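Local coordinates for motility protein B (Helicobacter pylori, PDB 3CYP) that probably anchors the torque-generating stator of the flagellar motor to the cell wall through this periplasmic, OmpA-like C-terminal domain, at residues V37-R42 with V109-S114; G43-T48 with K105-E110; L61-A66 with L83-Y88. All blocks are in the same frame, centred on the assembly; numbering follows the deposited sequence.

Contacts 1 and 2 are successive parts of one antiparallel ladder, strand 38-44 against strand 108-114, with centres about 15 Å apart; they share V109 and E110, and contact 2 runs on past the strand ends into loop. Contact 3, nested between their segments in the sequence, lays helix 58-75 against strand 83-87, the parallel neighbour of strand 38-44. Its centre is about 10 Å from that of contact 1 and about 11 Å from that of contact 2. Backbone pairing carries one into the next: V41 N lies 2.9 Å from S84 O, and G43 O lies 2.9 Å from Y88 N. R65 of the helix also reaches contact 2, its NH1 2.8 Å from F44 O.

Contact 1 of 3, residues V37-R42 with V109-S114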
loop_
_atom_site.group_PDB
_atom_site.type_symbol
_atom_site.label_atom_id
_atom_site.label_comp_id
_atom_site.label_asym_id
_atom_site.label_seq_id
_atom_site.Cartn_x
_atom_site.Cartn_y
_atom_site.Cartn_z
ATOM N N VAL B 37 3.875 -10.850 -12.501
ATOM C CA VAL B 37 3.807 -11.395 -11.154
ATOM C C VAL B 37 3.749 -10.173 -10.203
ATOM O O VAL B 37 4.593 -9.251 -10.254
ATOM C CB VAL B 37 5.046 -12.298 -10.791
ATOM C CG1 VAL B 37 5.013 -12.683 -9.285
ATOM C CG2 VAL B 37 5.135 -13.541 -11.723
ATOM N N HIS B 38 2.765 -10.172 -9.318
ATOM C CA HIS B 38 2.661 -9.152 -8.290
ATOM C C HIS B 38 2.867 -9.776 -6.909
ATOM O O HIS B 38 2.860 -11.008 -6.739
ATOM C CB HIS B 38 1.328 -8.432 -8.387
ATOM C CG HIS B 38 1.215 -7.512 -9.568
ATOM N ND1 HIS B 38 0.509 -6.331 -9.510
ATOM C CD2 HIS B 38 1.683 -7.614 -10.833
ATOM C CE1 HIS B 38 0.612 -5.707 -10.679
ATOM N NE2 HIS B 38 1.298 -6.472 -11.506
ATOM N N ILE B 39 3.138 -8.897 -5.953
ATOM C CA ILE B 39 3.526 -9.263 -4.594
ATOM C C ILE B 39 2.587 -8.568 -3.612
ATOM O O ILE B 39 2.395 -7.354 -3.706
ATOM C CB ILE B 39 4.955 -8.749 -4.339
ATOM C CG1 ILE B 39 5.924 -9.424 -5.328
ATOM C CG2 ILE B 39 5.348 -8.889 -2.834
ATOM C CD1 ILE B 39 6.154 -10.808 -5.060
ATOM N N ASN B 40 2.048 -9.322 -2.659
ATOM C CA ASN B 40 1.166 -8.796 -1.570
ATOM C C ASN B 40 1.914 -9.044 -0.279
ATOM O O ASN B 40 2.269 -10.179 0.032
ATOM C CB ASN B 40 -0.209 -9.510 -1.591
ATOM C CG ASN B 40 -1.146 -9.064 -0.530
ATOM O OD1 ASN B 40 -1.631 -9.892 0.265
ATOM N ND2 ASN B 40 -1.425 -7.813 -0.499
ATOM N N VAL B 41 2.169 -7.949 0.447
ATOM C CA VAL B 41 2.923 -7.966 1.682
ATOM C C VAL B 41 1.868 -7.991 2.787
ATOM O O VAL B 41 1.079 -7.024 2.970
ATOM C CB VAL B 41 3.766 -6.693 1.803
ATOM C CG1 VAL B 41 4.532 -6.697 3.121
ATOM C CG2 VAL B 41 4.666 -6.540 0.571
ATOM N N ARG B 42 1.808 -9.136 3.481
ATOM C CA ARG B 42 0.747 -9.421 4.447
ATOM C C ARG B 42 1.270 -9.329 5.869
ATOM O O ARG B 42 2.201 -10.035 6.219
ATOM C CB ARG B 42 0.203 -10.841 4.251
ATOM C CG ARG B 42 -0.384 -11.003 2.926
ATOM C CD ARG B 42 -1.148 -12.287 2.819
ATOM N NE ARG B 42 -1.732 -12.340 1.492
ATOM C CZ ARG B 42 -2.487 -13.327 1.048
ATOM N NH1 ARG B 42 -2.723 -14.390 1.811
ATOM N NH2 ARG B 42 -2.951 -13.258 -0.197
ATOM N N VAL B 109 5.391 -10.650 8.972
ATOM C CA VAL B 109 4.926 -10.229 7.639
ATOM C C VAL B 109 5.320 -11.363 6.705
ATOM O O VAL B 109 6.430 -11.893 6.810
ATOM C CB VAL B 109 5.519 -8.896 7.225
ATOM C CG1 VAL B 109 5.352 -8.692 5.701
ATOM C CG2 VAL B 109 4.884 -7.782 7.988
ATOM N N GLU B 110 4.369 -11.752 5.832
ATOM C CA GLU B 110 4.562 -12.812 4.823
ATOM C C GLU B 110 4.466 -12.209 3.437
ATOM O O GLU B 110 3.666 -11.284 3.221
ATOM C CB GLU B 110 3.509 -13.938 4.968
ATOM C CG GLU B 110 3.548 -14.610 6.337
ATOM C CD GLU B 110 2.512 -15.675 6.518
ATOM O OE1 GLU B 110 2.504 -16.298 7.605
ATOM O OE2 GLU B 110 1.665 -15.875 5.605
ATOM N N ILE B 111 5.240 -12.768 2.510
ATOM C CA ILE B 111 5.254 -12.340 1.102
ATOM C C ILE B 111 4.431 -13.346 0.294
ATOM O O ILE B 111 4.727 -14.543 0.337
ATOM C CB ILE B 111 6.666 -12.305 0.532
ATOM C CG1 ILE B 111 7.505 -11.193 1.228
ATOM C CG2 ILE B 111 6.618 -12.112 -0.994
ATOM C CD1 ILE B 111 7.022 -9.750 0.967
ATOM N N PHE B 112 3.377 -12.857 -0.362
ATOM C CA PHE B 112 2.562 -13.651 -1.270
ATOM C C PHE B 112 2.798 -13.243 -2.704
ATOM O O PHE B 112 2.805 -12.047 -3.040
ATOM C CB PHE B 112 1.099 -13.556 -0.868
ATOM C CG PHE B 112 0.714 -14.581 0.153
ATOM C CD1 PHE B 112 1.237 -14.522 1.441
ATOM C CD2 PHE B 112 -0.130 -15.659 -0.168
ATOM C CE1 PHE B 112 0.866 -15.486 2.410
ATOM C CE2 PHE B 112 -0.471 -16.629 0.806
ATOM C CZ PHE B 112 0.032 -16.542 2.064
ATOM N N PHE B 113 2.972 -14.237 -3.567
ATOM C CA PHE B 113 3.145 -14.008 -5.001
ATOM C C PHE B 113 1.798 -14.244 -5.697
ATOM O O PHE B 113 1.098 -15.217 -5.396
ATOM C CB PHE B 113 4.130 -15.020 -5.560
ATOM C CG PHE B 113 5.489 -14.937 -4.923
ATOM C CD1 PHE B 113 6.454 -14.159 -5.465
ATOM C CD2 PHE B 113 5.735 -15.614 -3.733
ATOM C CE1 PHE B 113 7.714 -14.053 -4.841
ATOM C CE2 PHE B 113 6.978 -15.508 -3.077
ATOM C CZ PHE B 113 7.954 -14.751 -3.638
ATOM N N SER B 114 1.482 -13.360 -6.629
ATOM C CA SER B 114 0.316 -13.528 -7.495
ATOM C C SER B 114 0.869 -13.835 -8.900
ATOM O O SER B 114 1.489 -12.982 -9.528
ATOM C CB SER B 114 -0.527 -12.256 -7.509
ATOM O OG SER B 114 -1.507 -12.302 -8.525
#
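Two neighbouring strands of the OmpA-like sheet, 38-42 and 109-114, pair antiparallel here, and R42 is laid over F112 on one face. The guanidinium lies flat on the ring, planes 7° apart, with R42 CZ 3.6 Å from the F112 ring centroid, a cation-pi stack; R42 CD adds a CH-pi contact to the same face. An extended chain from CG to NE carries the group across, and R42 NE is tied to N40 OD1 at 2.7 Å in the carbonyl plane of the amide, which helps fix the guanidinium's rotation. N40 ND2 in turn bonds to S84 and S86 of the next strand. Six backbone bonds hold the ladder through H38-S114, N40-F112 and R42-E110, the shortest from S114 N to H38 O at 2.7 Å. On the other face, I39 CD1 meets F113 CD1 at 3.4 Å, while I39 CG2 rests on I111 CG2. V41 CG1 presses on V109 CG1 at 3.4 Å, a tight carbon contact, and V41 CG2 lies beside I111 CD1. V41 and V109 also touch V69. This apolar face meets helices 58-75 and 117-131, with H38, N40, R42, E110 and F112 opposite, in the alpha/beta sandwich of the OmpA-like fold.

Contact 2 of 3, residues G43-T48 with K105-E110; sequences GFTDDT and KNNRVE
E110 OE1 is gripped side-on by R108, through NE at 2.8 Å and NH2 at 3.0 Å, and the same guanidinium lies over the ring of F44 across the ladder. Both nitrogens come from one face of the carboxylate, above its plane, while OE1 sits in the guanidinium plane. Ring and guanidinium are 9° apart, with R108 CZ 3.7 Å from the F44 ring centroid, a cation-pi stack that places NH2 over the ring centre. A bend at chi2 (-87°) folds the arginine back over the ring. The group has further partners: NH1 donates to N106 O and to a water that also lies within hydrogen-bonding distance of T45 O, and NH2 also donates to N92 O. Together these acceptors probably fix the guanidinium's orientation over the ring, and the carboxylate probably offsets its charge. E110 CD comes within 3.6 Å of F44 CE2, and Y88 also meets this ring. In the backbone, F44 N bonds to R108 O at 2.9 Å, whereas the return bond from R108 N to F44 O is weak. Beyond the strands, the N107 amide bridges to D46: ND2 donates almost straight (177°) to D46 OD2 at 2.8 Å, and OD1 accepts from D46 N at 3.1 Å. R65 of helix 58-75 also donates to N107 OD1. D46 OD1 takes T48 N and T48 OG1 from one face of its carboxylate. The bond from T48 N makes an Asx turn just after the chain has left the antiparallel ladder of the OmpA-like sheet.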
loop_
_atom_site.group_PDB
_atom_site.type_symbol
_atom_site.label_atom_id
_atom_site.label_comp_id
_atom_site.label_asym_id
_atom_site.label_seq_id
_atom_site.Cartn_x
_atom_site.Cartn_y
_atom_site.Cartn_z
ATOM N N GLY B 43 0.575 -8.557 6.700
ATOM C CA GLY B 43 0.963 -8.385 8.102
ATOM C C GLY B 43 0.035 -9.100 9.072
ATOM O O GLY B 43 -1.174 -9.205 8.842
ATOM N N PHE B 44 0.634 -9.600 10.163
ATOM C CA PHE B 44 -0.075 -10.376 11.172
ATOM C C PHE B 44 0.443 -10.031 12.561
ATOM O O PHE B 44 1.540 -9.461 12.723
ATOM C CB PHE B 44 0.109 -11.858 10.983
ATOM C CG PHE B 44 -0.172 -12.372 9.579
ATOM C CD1 PHE B 44 -1.399 -12.970 9.289
ATOM C CD2 PHE B 44 0.788 -12.286 8.576
ATOM C CE1 PHE B 44 -1.665 -13.467 8.029
ATOM C CE2 PHE B 44 0.542 -12.827 7.309
ATOM C CZ PHE B 44 -0.695 -13.404 7.039
ATOM N N THR B 45 -0.407 -10.372 13.533
ATOM C CA THR B 45 -0.085 -10.340 14.964
ATOM C C THR B 45 -0.505 -11.617 15.676
ATOM O O THR B 45 -1.239 -12.446 15.156
ATOM C CB THR B 45 -0.872 -9.185 15.657
ATOM O OG1 THR B 45 -2.263 -9.551 15.706
ATOM C CG2 THR B 45 -0.700 -7.851 14.904
ATOM N N ASP B 46 -0.022 -11.757 16.904
ATOM C CA ASP B 46 -0.604 -12.683 17.860
ATOM C C ASP B 46 -1.908 -12.088 18.401
ATOM O O ASP B 46 -2.381 -11.034 17.931
ATOM C CB ASP B 46 0.402 -13.001 18.984
ATOM C CG ASP B 46 0.816 -11.792 19.802
ATOM O OD1 ASP B 46 -0.002 -10.888 20.018
ATOM O OD2 ASP B 46 1.967 -11.769 20.282
ATOM N N ASP B 47 -2.470 -12.731 19.425
ATOM C CA ASP B 47 -3.756 -12.312 19.933
ATOM C C ASP B 47 -3.599 -11.779 21.343
ATOM O O ASP B 47 -4.564 -11.771 22.112
ATOM C CB ASP B 47 -4.741 -13.486 19.888
ATOM C CG ASP B 47 -4.415 -14.575 20.888
ATOM O OD1 ASP B 47 -3.344 -14.493 21.544
ATOM O OD2 ASP B 47 -5.238 -15.521 21.007
ATOM N N THR B 48 -2.397 -11.317 21.676
ATOM C CA THR B 48 -2.162 -10.777 23.014
ATOM C C THR B 48 -2.847 -9.420 23.129
ATOM O O THR B 48 -2.821 -8.606 22.195
ATOM C CB THR B 48 -0.664 -10.652 23.384
ATOM O OG1 THR B 48 -0.061 -9.572 22.672
ATOM C CG2 THR B 48 0.088 -11.918 23.100
ATOM N N LYS B 105 5.761 -16.065 17.356
ATOM C CA LYS B 105 5.870 -16.493 15.947
ATOM C C LYS B 105 4.808 -15.838 15.054
ATOM O O LYS B 105 5.010 -15.682 13.837
ATOM C CB LYS B 105 5.709 -18.016 15.841
ATOM C CG LYS B 105 6.871 -18.860 16.386
ATOM C CD LYS B 105 7.983 -19.037 15.360
ATOM C CE LYS B 105 9.010 -17.934 15.474
ATOM N NZ LYS B 105 9.617 -17.500 14.219
ATOM N N ASN B 106 3.667 -15.498 15.642
ATOM C CA ASN B 106 2.541 -14.929 14.870
ATOM C C ASN B 106 2.713 -13.464 14.506
ATOM O O ASN B 106 1.939 -12.925 13.730
ATOM C CB ASN B 106 1.206 -15.158 15.607
ATOM C CG ASN B 106 0.803 -16.640 15.653
ATOM O OD1 ASN B 106 1.069 -17.392 14.721
ATOM N ND2 ASN B 106 0.199 -17.084 16.779
ATOM N N ASN B 107 3.710 -12.804 15.073
ATOM C CA ASN B 107 3.998 -11.418 14.799
ATOM C C ASN B 107 4.963 -11.372 13.625
ATOM O O ASN B 107 6.186 -11.449 13.787
ATOM C CB ASN B 107 4.596 -10.759 16.044
ATOM C CG ASN B 107 3.619 -10.714 17.155
ATOM O OD1 ASN B 107 2.565 -10.098 17.021
ATOM N ND2 ASN B 107 3.888 -11.464 18.232
ATOM N N ARG B 108 4.404 -11.257 12.424
ATOM C CA ARG B 108 5.220 -11.422 11.217
ATOM C C ARG B 108 4.574 -10.794 10.000
ATOM O O ARG B 108 3.407 -10.449 10.005
ATOM C CB ARG B 108 5.538 -12.907 10.952
ATOM C CG ARG B 108 4.552 -13.737 10.124
ATOM C CD ARG B 108 3.472 -14.336 10.896
ATOM N NE ARG B 108 2.489 -15.077 10.094
ATOM C CZ ARG B 108 1.251 -15.276 10.507
ATOM N NH1 ARG B 108 0.869 -14.827 11.684
ATOM N NH2 ARG B 108 0.369 -15.871 9.735
ATOM N N VAL B 109 5.391 -10.650 8.972
ATOM C CA VAL B 109 4.926 -10.229 7.639
ATOM C C VAL B 109 5.320 -11.363 6.705
ATOM O O VAL B 109 6.430 -11.893 6.810
ATOM C CB VAL B 109 5.519 -8.896 7.225
ATOM C CG1 VAL B 109 5.352 -8.692 5.701
ATOM C CG2 VAL B 109 4.884 -7.782 7.988
ATOM N N GLU B 110 4.369 -11.752 5.832
ATOM C CA GLU B 110 4.562 -12.812 4.823
ATOM C C GLU B 110 4.466 -12.209 3.437
ATOM O O GLU B 110 3.666 -11.284 3.221
ATOM C CB GLU B 110 3.509 -13.938 4.968
ATOM C CG GLU B 110 3.548 -14.610 6.337
ATOM C CD GLU B 110 2.512 -15.675 6.518
ATOM O OE1 GLU B 110 2.504 -16.298 7.605
ATOM O OE2 GLU B 110 1.665 -15.875 5.605
HETATM O O HOH W 1 -1.707 -14.210 12.831
#

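Contact 3 of 3, residues L61-A66 with L83-Y88; sequences LAANRA and LSFSSY
S87 packs on the backbone and methyl of A63, its CB 3.8 Å from A63 CB, and its hydroxyl overlaps the methyl of A62, with S87 OG 3.2 Å from A62 CB. With OG anti to the backbone N (chi1 175°), the hydroxyl is set against the helix, where it bonds to Y59 O one turn earlier; a weak bond links it to G89 N. Two residues back along strand 83-87, F85 also sets its CB toward the helix. This CB meets A66 CB at 4.0 Å, and the ring leans obliquely beside A63, F85 CD2 lying 3.9 Å from A63 O. A66 CB also rests 3.8 Å from S86 O, so this methyl touches both a side chain and the strand backbone. The small alanines probably allow the close approach, the axes of helix segment 61-66 and strand 83-87 coming within 6.9 Å at 157° between their directions. F85 continues onto M70 further along the helix. In the second subunit, L83 packs on F85, and N81 packs on A63 and S87, so A63, F85 and S87 are also part of the interface between the subunits. Helix 58-75 is the crossover of the beta-alpha-beta unit, joining strand 38-44 to its parallel neighbour 83-87 and packing against both.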
loop_
_atom_site.group_PDB
_atom_site.type_symbol
_atom_site.label_atom_id
_atom_site.label_comp_id
_atom_site.label_asym_id
_atom_site.label_seq_id
_atom_site.Cartn_x
_atom_site.Cartn_y
_atom_site.Cartn_z
ATOM N N LEU B 61 -1.745 -2.476 13.939
ATOM C CA LEU B 61 -0.376 -2.909 14.091
ATOM C C LEU B 61 0.070 -3.775 12.903
ATOM O O LEU B 61 1.160 -3.559 12.361
ATOM C CB LEU B 61 -0.216 -3.686 15.411
ATOM C CG LEU B 61 1.116 -4.427 15.649
ATOM C CD1 LEU B 61 2.345 -3.513 15.619
ATOM C CD2 LEU B 61 1.010 -5.243 16.968
ATOM N N ALA B 62 -0.782 -4.722 12.506
ATOM C CA ALA B 62 -0.439 -5.603 11.351
ATOM C C ALA B 62 -0.288 -4.778 10.085
ATOM O O ALA B 62 0.576 -5.037 9.237
ATOM C CB ALA B 62 -1.451 -6.671 11.129
ATOM N N ALA B 63 -1.168 -3.800 9.930
ATOM C CA ALA B 63 -1.059 -2.892 8.761
ATOM C C ALA B 63 0.234 -2.118 8.717
ATOM O O ALA B 63 0.866 -1.972 7.638
ATOM C CB ALA B 63 -2.223 -1.905 8.748
ATOM N N ASN B 64 0.669 -1.576 9.854
ATOM C CA ASN B 64 1.913 -0.802 9.866
ATOM C C ASN B 64 3.097 -1.720 9.616
ATOM O O ASN B 64 4.031 -1.352 8.914
ATOM C CB ASN B 64 2.114 0.033 11.150
ATOM C CG ASN B 64 2.886 1.313 10.888
ATOM O OD1 ASN B 64 3.688 1.755 11.715
ATOM N ND2 ASN B 64 2.656 1.916 9.738
ATOM N N ARG B 65 3.060 -2.936 10.158
ATOM C CA ARG B 65 4.115 -3.930 9.831
ATOM C C ARG B 65 4.241 -4.172 8.327
ATOM O O ARG B 65 5.323 -4.081 7.754
ATOM C CB ARG B 65 3.895 -5.230 10.537
ATOM C CG ARG B 65 4.180 -5.134 12.042
ATOM C CD ARG B 65 3.786 -6.388 12.756
ATOM N NE ARG B 65 4.246 -6.391 14.155
ATOM C CZ ARG B 65 3.791 -7.209 15.102
ATOM N NH1 ARG B 65 2.867 -8.110 14.835
ATOM N NH2 ARG B 65 4.299 -7.137 16.352
ATOM N N ALA B 66 3.106 -4.472 7.703
ATOM C CA ALA B 66 3.089 -4.785 6.272
ATOM C C ALA B 66 3.468 -3.566 5.462
ATOM O O ALA B 66 4.276 -3.650 4.528
ATOM C CB ALA B 66 1.744 -5.309 5.875
ATOM N N LEU B 83 3.322 -4.043 -6.230
ATOM C CA LEU B 83 3.154 -4.202 -4.788
ATOM C C LEU B 83 1.796 -3.791 -4.241
ATOM O O LEU B 83 1.132 -2.876 -4.766
ATOM C CB LEU B 83 4.225 -3.397 -4.045
ATOM C CG LEU B 83 5.595 -4.028 -4.013
ATOM C CD1 LEU B 83 6.606 -2.946 -3.592
ATOM C CD2 LEU B 83 5.643 -5.241 -3.062
ATOM N N SER B 84 1.392 -4.460 -3.167
ATOM C CA SER B 84 0.278 -4.065 -2.322
ATOM C C SER B 84 0.583 -4.573 -0.924
ATOM O O SER B 84 1.478 -5.405 -0.747
ATOM C CB SER B 84 -1.008 -4.668 -2.841
ATOM O OG SER B 84 -1.000 -6.061 -2.792
ATOM N N PHE B 85 -0.162 -4.073 0.055
ATOM C CA PHE B 85 -0.077 -4.590 1.433
ATOM C C PHE B 85 -1.444 -4.869 2.009
ATOM O O PHE B 85 -2.454 -4.229 1.611
ATOM C CB PHE B 85 0.727 -3.668 2.342
ATOM C CG PHE B 85 -0.017 -2.423 2.804
ATOM C CD1 PHE B 85 -0.102 -1.294 1.975
ATOM C CD2 PHE B 85 -0.645 -2.391 4.051
ATOM C CE1 PHE B 85 -0.763 -0.146 2.408
ATOM C CE2 PHE B 85 -1.322 -1.234 4.466
ATOM C CZ PHE B 85 -1.376 -0.126 3.631
ATOM N N SER B 86 -1.491 -5.826 2.926
ATOM C CA SER B 86 -2.744 -6.249 3.495
ATOM C C SER B 86 -2.561 -6.542 4.946
ATOM O O SER B 86 -1.572 -7.137 5.346
ATOM C CB SER B 86 -3.314 -7.450 2.769
ATOM O OG SER B 86 -3.568 -7.182 1.402
ATOM N N SER B 87 -3.517 -6.107 5.743
ATOM C CA SER B 87 -3.512 -6.428 7.169
ATOM C C SER B 87 -4.454 -7.575 7.484
ATOM O O SER B 87 -5.633 -7.513 7.163
ATOM C CB SER B 87 -3.888 -5.207 8.000
ATOM O OG SER B 87 -3.975 -5.663 9.355
ATOM N N TYR B 88 -3.934 -8.604 8.164
ATOM C CA TYR B 88 -4.717 -9.710 8.654
ATOM C C TYR B 88 -4.938 -9.676 10.192
ATOM O O TYR B 88 -5.580 -10.562 10.712
ATOM C CB TYR B 88 -4.080 -11.035 8.194
ATOM C CG TYR B 88 -4.335 -11.281 6.735
ATOM C CD1 TYR B 88 -5.294 -12.179 6.336
ATOM C CD2 TYR B 88 -3.659 -10.586 5.761
ATOM C CE1 TYR B 88 -5.576 -12.391 5.004
ATOM C CE2 TYR B 88 -3.937 -10.781 4.410
ATOM C CZ TYR B 88 -4.900 -11.683 4.039
ATOM O OH TYR B 88 -5.177 -11.941 2.702
#